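F-actin-capping protein subunit alpha (Dictyostelium discoideum, PDB 4AKR) caps the fast-growing barbed ends of actin filaments independently of calcium, blocking subunit exchange there without severing the filaments. Local coordinates at residues Val8-Ala11 / Thr12-Leu16; Glu50-Ser54 / Gln55-Val59; Thr220-Asn223 / Ala224-Ile228; Asn241-Ser244 / Thr245-Asp248. All coordinates share one frame; numbering follows the deposited sequence.

Contact 1: residues Val8-Ala11 / Thr12-Leu16; sequences VQIA and TNFLL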
loop_
_atom_site.group_PDB
_atom_site.type_symbol
_atom_site.label_atom_id
_atom_site.label_comp_id
_atom_site.label_asym_id
_atom_site.label_seq_id
_atom_site.Cartn_x
_atom_site.Cartn_y
_atom_site.Cartn_z
ATOM N N VAL A 8 10.219 6.054 20.326
ATOM C CA VAL A 8 11.313 6.019 19.355
ATOM C C VAL A 8 11.127 4.859 18.376
ATOM O O VAL A 8 11.366 5.005 17.177
ATOM C CB VAL A 8 12.684 5.871 20.057
ATOM C CG1 VAL A 8 13.741 5.420 19.061
ATOM C CG2 VAL A 8 13.084 7.199 20.689
ATOM N N GLN A 9 10.693 3.709 18.882
ATOM C CA GLN A 9 10.489 2.552 18.021
ATOM C C GLN A 9 9.313 2.780 17.080
ATOM O O GLN A 9 9.311 2.279 15.955
ATOM C CB GLN A 9 10.226 1.295 18.846
ATOM C CG GLN A 9 10.035 0.034 17.993
ATOM C CD GLN A 9 11.326 -0.453 17.350
ATOM O OE1 GLN A 9 12.275 -0.815 18.046
ATOM N NE2 GLN A 9 11.366 -0.469 16.019
ATOM N N ILE A 10 8.311 3.528 17.537
ATOM C CA ILE A 10 7.137 3.797 16.701
ATOM C C ILE A 10 7.559 4.598 15.467
ATOM O O ILE A 10 7.258 4.218 14.331
ATOM C CB ILE A 10 6.049 4.592 17.477
ATOM C CG1 ILE A 10 5.482 3.728 18.603
ATOM C CG2 ILE A 10 4.921 5.016 16.530
ATOM C CD1 ILE A 10 4.437 4.420 19.436
ATOM N N ALA A 11 8.275 5.695 15.708
ATOM C CA ALA A 11 8.753 6.565 14.640
ATOM C C ALA A 11 9.743 5.884 13.701
ATOM O O ALA A 11 9.821 6.239 12.533
ATOM C CB ALA A 11 9.381 7.819 15.233
ATOM N N THR A 12 10.501 4.915 14.211
ATOM C CA THR A 12 11.472 4.198 13.390
ATOM C C THR A 12 10.711 3.386 12.363
ATOM O O THR A 12 11.096 3.316 11.202
ATOM C CB THR A 12 12.357 3.236 14.236
ATOM O OG1 THR A 12 13.143 3.991 15.159
ATOM C CG2 THR A 12 13.294 2.436 13.340
ATOM N N ASN A 13 9.619 2.771 12.794
ATOM C CA ASN A 13 8.809 1.960 11.889
ATOM C C ASN A 13 8.128 2.774 10.797
ATOM O O ASN A 13 7.925 2.272 9.688
ATOM C CB ASN A 13 7.773 1.167 12.681
ATOM C CG ASN A 13 8.299 -0.177 13.115
ATOM O OD1 ASN A 13 8.142 -1.174 12.405
ATOM N ND2 ASN A 13 8.951 -0.212 14.269
ATOM N N PHE A 14 7.755 4.015 11.100
ATOM C CA PHE A 14 7.140 4.853 10.077
ATOM C C PHE A 14 8.194 5.077 8.998
ATOM O O PHE A 14 7.997 4.743 7.825
ATOM C CB PHE A 14 6.704 6.209 10.650
ATOM C CG PHE A 14 5.557 6.127 11.623
ATOM C CD1 PHE A 14 4.726 5.009 11.660
ATOM C CD2 PHE A 14 5.304 7.170 12.503
ATOM C CE1 PHE A 14 3.668 4.936 12.555
ATOM C CE2 PHE A 14 4.252 7.106 13.399
ATOM C CZ PHE A 14 3.430 5.984 13.426
ATOM N N LEU A 15 9.330 5.622 9.417
ATOM C CA LEU A 15 10.432 5.915 8.512
ATOM C C LEU A 15 10.817 4.741 7.620
ATOM O O LEU A 15 10.930 4.888 6.399
ATOM C CB LEU A 15 11.658 6.393 9.312
ATOM C CG LEU A 15 11.499 7.718 10.073
ATOM C CD1 LEU A 15 12.802 8.085 10.790
ATOM C CD2 LEU A 15 11.109 8.818 9.088
ATOM N N LEU A 16 11.006 3.572 8.218
ATOM C CA LEU A 16 11.393 2.397 7.451
ATOM C C LEU A 16 10.348 1.963 6.438
ATOM O O LEU A 16 10.666 1.273 5.474
ATOM C CB LEU A 16 11.695 1.223 8.391
ATOM C CG LEU A 16 13.013 1.260 9.172
ATOM C CD1 LEU A 16 13.015 0.164 10.226
ATOM C CD2 LEU A 16 14.183 1.094 8.210
#

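Contact 2: residues Glu50-Ser54 / Gln55-Val59; sequences EYNTS and QMVSV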
loop_
_atom_site.group_PDB
_atom_site.type_symbol
_atom_site.label_atom_id
_atom_site.label_comp_id
_atom_site.label_asym_id
_atom_site.label_seq_id
_atom_site.Cartn_x
_atom_site.Cartn_y
_atom_site.Cartn_z
ATOM N N GLU A 50 19.380 2.114 6.351
ATOM C CA GLU A 50 18.619 0.905 6.026
ATOM C C GLU A 50 17.666 1.159 4.857
ATOM O O GLU A 50 17.554 0.342 3.948
ATOM C CB GLU A 50 17.845 0.440 7.261
ATOM C CG GLU A 50 16.835 -0.677 7.028
ATOM C CD GLU A 50 17.435 -1.917 6.378
ATOM O OE1 GLU A 50 18.617 -2.217 6.642
ATOM O OE2 GLU A 50 16.712 -2.600 5.614
ATOM N N TYR A 51 16.989 2.304 4.889
ATOM C CA TYR A 51 16.068 2.690 3.826
ATOM C C TYR A 51 16.830 2.945 2.520
ATOM O O TYR A 51 16.555 2.315 1.495
ATOM C CB TYR A 51 15.316 3.969 4.213
ATOM C CG TYR A 51 14.353 4.459 3.156
ATOM C CD1 TYR A 51 13.060 3.938 3.062
ATOM C CD2 TYR A 51 14.747 5.418 2.224
ATOM C CE1 TYR A 51 12.188 4.360 2.069
ATOM C CE2 TYR A 51 13.886 5.847 1.226
ATOM C CZ TYR A 51 12.608 5.318 1.154
ATOM O OH TYR A 51 11.745 5.767 0.184
ATOM N N ASN A 52 17.787 3.871 2.567
ATOM C CA ASN A 52 18.562 4.221 1.384
ATOM C C ASN A 52 19.127 3.007 0.662
ATOM O O ASN A 52 18.952 2.858 -0.547
ATOM C CB ASN A 52 19.719 5.158 1.735
ATOM C CG ASN A 52 19.255 6.533 2.144
ATOM O OD1 ASN A 52 18.252 7.039 1.638
ATOM N ND2 ASN A 52 19.995 7.160 3.052
ATOM N N THR A 53 19.799 2.139 1.409
ATOM C CA THR A 53 20.409 0.962 0.810
ATOM C C THR A 53 19.426 -0.108 0.343
ATOM O O THR A 53 19.663 -0.746 -0.675
ATOM C CB THR A 53 21.444 0.327 1.766
ATOM O OG1 THR A 53 20.848 0.138 3.053
ATOM C CG2 THR A 53 22.662 1.227 1.913
ATOM N N SER A 54 18.327 -0.310 1.064
ATOM C CA SER A 54 17.367 -1.327 0.643
ATOM C C SER A 54 16.548 -0.848 -0.548
ATOM O O SER A 54 16.059 -1.654 -1.332
ATOM C CB SER A 54 16.456 -1.737 1.810
ATOM O OG SER A 54 15.834 -0.620 2.408
ATOM N N GLN A 55 16.411 0.465 -0.685
ATOM C CA GLN A 55 15.690 1.060 -1.811
ATOM C C GLN A 55 16.651 1.175 -2.991
ATOM O O GLN A 55 16.229 1.378 -4.134
ATOM C CB GLN A 55 15.204 2.463 -1.457
ATOM C CG GLN A 55 14.006 2.501 -0.547
ATOM C CD GLN A 55 12.729 2.111 -1.265
ATOM O OE1 GLN A 55 12.407 2.661 -2.321
ATOM N NE2 GLN A 55 11.991 1.169 -0.689
ATOM N N MET A 56 17.946 1.042 -2.703
ATOM C CA MET A 56 18.969 1.165 -3.728
ATOM C C MET A 56 18.782 2.503 -4.455
ATOM O O MET A 56 18.610 2.555 -5.673
ATOM C CB MET A 56 18.889 0.006 -4.728
ATOM C CG MET A 56 18.943 -1.387 -4.092
ATOM S SD MET A 56 19.504 -2.679 -5.228
ATOM C CE MET A 56 18.109 -2.876 -6.285
ATOM N N VAL A 57 18.798 3.582 -3.679
ATOM C CA VAL A 57 18.658 4.920 -4.229
ATOM C C VAL A 57 19.837 5.218 -5.173
ATOM O O VAL A 57 20.899 4.612 -5.070
ATOM C CB VAL A 57 18.620 5.983 -3.096
ATOM C CG1 VAL A 57 17.393 5.756 -2.202
ATOM C CG2 VAL A 57 19.913 5.916 -2.266
ATOM N N SER A 58 19.631 6.140 -6.103
ATOM C CA SER A 58 20.669 6.515 -7.057
ATOM C C SER A 58 21.240 7.878 -6.689
ATOM O O SER A 58 20.584 8.687 -6.031
ATOM C CB SER A 58 20.099 6.567 -8.472
ATOM O OG SER A 58 19.173 7.628 -8.590
ATOM N N VAL A 59 22.475 8.122 -7.113
ATOM C CA VAL A 59 23.155 9.379 -6.829
ATOM C C VAL A 59 23.860 9.858 -8.085
ATOM O O VAL A 59 24.070 9.089 -9.025
ATOM C CB VAL A 59 24.217 9.204 -5.714
ATOM C CG1 VAL A 59 23.550 8.840 -4.401
ATOM C CG2 VAL A 59 25.209 8.114 -6.107
#

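Contact 3: residues Thr220-Asn223 / Ala224-Ile228; sequences TAVN and AFKAI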
loop_
_atom_site.group_PDB
_atom_site.type_symbol
_atom_site.label_atom_id
_atom_site.label_comp_id
_atom_site.label_asym_id
_atom_site.label_seq_id
_atom_site.Cartn_x
_atom_site.Cartn_y
_atom_site.Cartn_z
ATOM N N THR A 220 29.912 -15.960 -21.022
ATOM C CA THR A 220 29.313 -16.181 -19.714
ATOM C C THR A 220 28.370 -15.034 -19.375
ATOM O O THR A 220 27.257 -15.250 -18.888
ATOM C CB THR A 220 30.412 -16.279 -18.635
ATOM O OG1 THR A 220 31.299 -17.350 -18.964
ATOM C CG2 THR A 220 29.819 -16.544 -17.276
ATOM N N ALA A 221 28.818 -13.814 -19.649
ATOM C CA ALA A 221 28.024 -12.618 -19.376
ATOM C C ALA A 221 26.811 -12.531 -20.294
ATOM O O ALA A 221 25.687 -12.322 -19.835
ATOM C CB ALA A 221 28.887 -11.370 -19.542
ATOM N N VAL A 222 27.051 -12.697 -21.589
ATOM C CA VAL A 222 25.996 -12.621 -22.587
ATOM C C VAL A 222 24.903 -13.649 -22.346
ATOM O O VAL A 222 23.712 -13.332 -22.406
ATOM C CB VAL A 222 26.563 -12.819 -24.011
ATOM C CG1 VAL A 222 25.431 -12.988 -25.014
ATOM C CG2 VAL A 222 27.419 -11.616 -24.392
ATOM N N ASN A 223 25.307 -14.883 -22.069
ATOM C CA ASN A 223 24.337 -15.935 -21.846
ATOM C C ASN A 223 23.649 -15.831 -20.501
ATOM O O ASN A 223 22.545 -16.329 -20.339
ATOM C CB ASN A 223 24.999 -17.300 -22.030
ATOM C CG ASN A 223 25.541 -17.478 -23.439
ATOM O OD1 ASN A 223 24.864 -17.158 -24.412
ATOM N ND2 ASN A 223 26.761 -17.982 -23.555
ATOM N N ALA A 224 24.279 -15.168 -19.540
ATOM C CA ALA A 224 23.663 -15.022 -18.229
ATOM C C ALA A 224 22.520 -14.020 -18.361
ATOM O O ALA A 224 21.449 -14.201 -17.783
ATOM C CB ALA A 224 24.680 -14.527 -17.213
ATOM N N PHE A 225 22.758 -12.967 -19.138
ATOM C CA PHE A 225 21.754 -11.936 -19.352
ATOM C C PHE A 225 20.642 -12.369 -20.285
ATOM O O PHE A 225 19.539 -11.832 -20.229
ATOM C CB PHE A 225 22.418 -10.646 -19.837
ATOM C CG PHE A 225 22.868 -9.762 -18.710
ATOM C CD1 PHE A 225 21.990 -8.848 -18.139
ATOM C CD2 PHE A 225 24.131 -9.923 -18.147
ATOM C CE1 PHE A 225 22.356 -8.114 -17.019
ATOM C CE2 PHE A 225 24.509 -9.195 -17.028
ATOM C CZ PHE A 225 23.621 -8.290 -16.459
ATOM N N LYS A 226 20.918 -13.347 -21.138
ATOM C CA LYS A 226 19.876 -13.848 -22.017
ATOM C C LYS A 226 18.881 -14.556 -21.094
ATOM O O LYS A 226 17.668 -14.393 -21.227
ATOM C CB LYS A 226 20.446 -14.841 -23.032
ATOM C CG LYS A 226 20.964 -14.199 -24.304
ATOM C CD LYS A 226 21.300 -15.231 -25.365
ATOM C CE LYS A 226 21.724 -14.550 -26.646
ATOM N NZ LYS A 226 22.201 -15.538 -27.650
ATOM N N ALA A 227 19.412 -15.323 -20.147
ATOM C CA ALA A 227 18.587 -16.055 -19.193
ATOM C C ALA A 227 17.849 -15.090 -18.269
ATOM O O ALA A 227 16.624 -15.158 -18.144
ATOM C CB ALA A 227 19.456 -17.002 -18.376
ATOM N N ILE A 228 18.601 -14.195 -17.623
ATOM C CA ILE A 228 18.017 -13.203 -16.718
ATOM C C ILE A 228 16.925 -12.372 -17.402
ATOM O O ILE A 228 15.874 -12.128 -16.819
ATOM C CB ILE A 228 19.103 -12.238 -16.171
ATOM C CG1 ILE A 228 19.965 -12.952 -15.133
ATOM C CG2 ILE A 228 18.466 -11.000 -15.555
ATOM C CD1 ILE A 228 21.126 -12.107 -14.632
#

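Contact 4: residues Asn241-Ser244 / Thr245-Asp248; sequences NNYS and TMGD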
loop_
_atom_site.group_PDB
_atom_site.type_symbol
_atom_site.label_atom_id
_atom_site.label_comp_id
_atom_site.label_asym_id
_atom_site.label_seq_id
_atom_site.Cartn_x
_atom_site.Cartn_y
_atom_site.Cartn_z
ATOM N N ASN A 241 -0.875 -10.198 -16.826
ATOM C CA ASN A 241 -1.997 -11.134 -16.841
ATOM C C ASN A 241 -2.713 -11.093 -15.488
ATOM O O ASN A 241 -3.943 -11.031 -15.424
ATOM C CB ASN A 241 -1.497 -12.562 -17.080
ATOM C CG ASN A 241 -0.795 -12.724 -18.412
ATOM O OD1 ASN A 241 0.081 -13.586 -18.564
ATOM N ND2 ASN A 241 -1.183 -11.913 -19.390
ATOM N N ASN A 242 -1.926 -11.129 -14.415
ATOM C CA ASN A 242 -2.451 -11.117 -13.057
ATOM C C ASN A 242 -3.440 -9.986 -12.797
ATOM O O ASN A 242 -4.414 -10.167 -12.065
ATOM C CB ASN A 242 -1.304 -11.026 -12.056
ATOM C CG ASN A 242 -1.774 -11.169 -10.626
ATOM O OD1 ASN A 242 -2.277 -12.220 -10.232
ATOM N ND2 ASN A 242 -1.620 -10.112 -9.841
ATOM N N TYR A 243 -3.186 -8.816 -13.378
ATOM C CA TYR A 243 -4.090 -7.686 -13.200
ATOM C C TYR A 243 -5.495 -8.044 -13.651
ATOM O O TYR A 243 -6.475 -7.760 -12.960
ATOM C CB TYR A 243 -3.611 -6.473 -13.998
ATOM C CG TYR A 243 -2.478 -5.725 -13.339
ATOM C CD1 TYR A 243 -2.692 -4.997 -12.170
ATOM C CD2 TYR A 243 -1.192 -5.750 -13.875
ATOM C CE1 TYR A 243 -1.655 -4.313 -11.549
ATOM C CE2 TYR A 243 -0.151 -5.070 -13.264
ATOM C CZ TYR A 243 -0.392 -4.355 -12.103
ATOM O OH TYR A 243 0.633 -3.675 -11.492
ATOM N N SER A 244 -5.583 -8.668 -14.821
ATOM C CA SER A 244 -6.862 -9.063 -15.387
ATOM C C SER A 244 -7.523 -10.096 -14.494
ATOM O O SER A 244 -8.687 -9.960 -14.127
ATOM C CB SER A 244 -6.655 -9.647 -16.787
ATOM O OG SER A 244 -5.986 -8.720 -17.618
ATOM N N THR A 245 -6.766 -11.130 -14.150
ATOM C CA THR A 245 -7.265 -12.196 -13.298
ATOM C C THR A 245 -7.878 -11.648 -12.019
ATOM O O THR A 245 -9.009 -11.980 -11.684
ATOM C CB THR A 245 -6.137 -13.167 -12.931
ATOM O OG1 THR A 245 -5.582 -13.725 -14.128
ATOM C CG2 THR A 245 -6.668 -14.286 -12.056
ATOM N N MET A 246 -7.131 -10.806 -11.311
ATOM C CA MET A 246 -7.615 -10.224 -10.067
ATOM C C MET A 246 -8.886 -9.434 -10.282
ATOM O O MET A 246 -9.878 -9.646 -9.591
ATOM C CB MET A 246 -6.561 -9.307 -9.438
ATOM C CG MET A 246 -5.345 -10.034 -8.884
ATOM S SD MET A 246 -4.291 -8.953 -7.897
ATOM C CE MET A 246 -3.419 -8.067 -9.160
ATOM N N GLY A 247 -8.856 -8.525 -11.247
ATOM C CA GLY A 247 -10.018 -7.702 -11.518
ATOM C C GLY A 247 -11.197 -8.432 -12.139
ATOM O O GLY A 247 -12.322 -7.934 -12.095
ATOM N N ASP A 248 -10.949 -9.602 -12.721
ATOM C CA ASP A 248 -12.013 -10.376 -13.348
ATOM C C ASP A 248 -12.463 -11.543 -12.497
ATOM O O ASP A 248 -13.437 -12.211 -12.825
ATOM C CB ASP A 248 -11.580 -10.900 -14.720
ATOM C CG ASP A 248 -11.556 -9.815 -15.777
ATOM O OD1 ASP A 248 -10.620 -8.982 -15.766
ATOM O OD2 ASP A 248 -12.487 -9.788 -16.616
#

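Contact 1: residues Val8-Ala11 / Thr12-Leu16
Two side chains of 12-16 fold back onto carbonyl oxygens one turn earlier, Thr12 onto Val8 and Asn13 onto Gln9. Thr12 OG1 donates to Val8 O at 2.9 Å, standing well above the carbonyl plane, while Thr12 N reaches Val8 O at 3.1 Å from the opposite face. The hydroxyl gets there because OG1 lies beside its own backbone N, opposite the carbonyl carbon (chi1 -64°), the setting in which a helical threonine can turn its hydroxyl back along the chain. Gln9 O is gripped in the same double way: Asn13 ND2 approaches it at 3.0 Å along an almost straight N-H direction (178°), with Gln9 O lying in the plane of the Asn13 amide, and Asn13 N bonds to Gln9 O from the other face.

Backbone bonds carry the series onward, Phe14 N to Ile10 O at 3.3 Å and Leu15 N to Ala11 O at 3.2 Å. All of this belongs to helix 4-16, one side of which rests on helices 23-31 and 44-55: Ala11, small enough for a close approach, and Leu15 both meet Val30, and Leu15 also meets Phe48.

The apolar contact runs along another side of the helix. Ile10 and Phe14 lie side by side and point the same way, the branch methyl Ile10 CG2 resting 3.6 Å from Phe14 CZ at the far end of the ring. Near the ring's rim, Ile10 O lies 3.7 Å above the plane of the Phe14 ring. Both residues also pack against side chains of another protein chain.

Contact 2: residues Glu50-Ser54 / Gln55-Val59
A Schellman motif ends helix 44-55 here and turns the chain into strand 58-61. Its long bond runs from Val57 N to Asn52 O, 3.2 Å and nearly straight (169°), with the donor in the carbonyl plane; inside it a weak bond joins Met56 N to Thr53 O at 3.2 Å. Met56 is the C-prime residue and takes positive phi (54°), a conformation more often adopted by glycine at this position. The last regular turn is closed by Gln55 N, which meets Tyr51 O at 2.9 Å.

Beside the motif, the Gln55 side chain bends over the Tyr51 ring. Gln55 CG sits above the middle of one face, 3.6 Å from the centroid of the Tyr51 ring, a CH-pi contact, and the amide beyond it runs almost parallel to the ring, the planes 11° apart. A flexible chain with a flat polar end suits this place: its CG methylene covers the aromatic face while OE1 takes a hydrogen bond from Arg166. Tyr51 OH reaches Pro19 O, and its ring stacks with Phe23, so the ring is held at both its hydroxyl and its surface.

Asn52 and Val57 meet where a Schellman motif commonly has a hydrophobic pair; here the touch is slight, Asn52 CB to Val57 CG2 at 4.1 Å. Asn52 ND2 bonds to His92 O, whereas Asn52 OD1 is buried with no polar partner in the model. One turn back, Ser54 OG donates to Glu50 O at 2.5 Å, its first torsion setting the hydroxyl between N and the carbonyl carbon, and Ser54 N shares the same acceptor.

Contact 3: residues Thr220-Asn223 / Ala224-Ile228
From Thr220 to Ile228 the chain is one uninterrupted helical run near the start of the long helix 217-248, and Ala224 packs onto its preceding turn through both backbone and methyl. The bonds across the join are uneven. Ala224 N divides itself between Thr220 O at 3.0 Å and Ala221 O at 3.2 Å, both weak, and Lys226 N makes another weak bond to Val222 O. Better aligned are Phe225 N to Ala221 O at 3.1 Å (N-H...O 158°) and Ala227 N to Asn223 O at 3.3 Å, although the latter donor stands above the carbonyl plane.

Among the side chains, Phe225 turns an edge toward the backbone: its CD2 lies 3.3 Å from Ala221 O, with that oxygen in the ring plane, so a polarised ring C-H faces the carbonyl. Ala224 CB comes within 3.2 Å of Thr220 O; so small a residue suits the side of the helix that meets Ser212 of strand 198-213. Phe225 turns instead to Glu121 and Ala122 of helix 112-129, where a broad ring can bridge between helices.

On the more exposed side, Lys226 CG leans back over Val222 O at 3.5 Å, since chi1 (-88°) places it beside the backbone N. From there the chain runs extended alongside Asn223, the two pointing the same way, and Lys226 CD passes 4.2 Å from Asn223 OD1.

No charged pair or side-chain hydrogen bond links the two segments: backbone bonds and close C-H contacts to carbonyl oxygens join them, and the polar ends of Lys226 and Asn223 make no bond to each other.

Contact 4: residues Asn241-Ser244 / Thr245-Asp248
With chi1 near -59°, Thr245 sets OG1 beside its own backbone N and 3.4 Å from Asn241 O, a weak hydrogen bond that supplements the firmer one from Thr245 N to Asn241 O at 3.1 Å. Met246 uses a similar first torsion but then stretches out before bending at its last one (-79°). Met246 CG rests 3.3 Å from Asn242 O, and Met246 CE lies 4.4 Å from Tyr243 CD1, a loose apolar contact approached obliquely to the ring; the exact place of this terminal methyl is doubtful. A long unbranched thioether suits this position because its first methylenes can lie along the backbone of the preceding turn while its end reaches toward the tyrosine.

The next two backbone bonds are regular. Met246 N reaches Asn242 O at 2.9 Å and Gly247 N reaches Tyr243 O at 3.0 Å, both nearly straight. Asp248 N closes the final turn of the helix on Ser244 O at 2.7 Å, a more bent bond (130°). The Asp248 side chain folds back over this same turn, and Asp248 OD1 also comes to 2.7 Å from Ser244 O. Serine and aspartate are polar residues suited to this solvent-exposed side.

These residues form the C-terminal end of helix 217-248, where Thr245 O and Gly247 O bond to Thr249 and Lys252 of the chain beyond. Asn242, Tyr243, Thr245 and Met246 pack against another protein chain of the assembly, Met246 upon an aromatic side chain there.

Overall arrangement
Contact 2 is the buried one, its centre about 8 Å from that of the chain, while the centres of contacts 1, 3 and 4 lie 21 to 24 Å out and these are partly buried. Contacts 1 and 2 touch, Leu16 CD2 meeting Glu50 CG at 3.4 Å, so the N-terminal helix packs on the helix that contact 2 terminates. Contacts 3 and 4 share helix 217-248: the first packs within its own chain, the second, like contact 1, also meets another protein chain. The chemistry of the four differs: side-chain amide and hydroxyl bonds in contact 1, a helix cap with CH-pi packing in contact 2, mainly backbone bonding in contact 3, and backbone bonds, a weak threonine bond and a loose Met246-Tyr243 contact in contact 4.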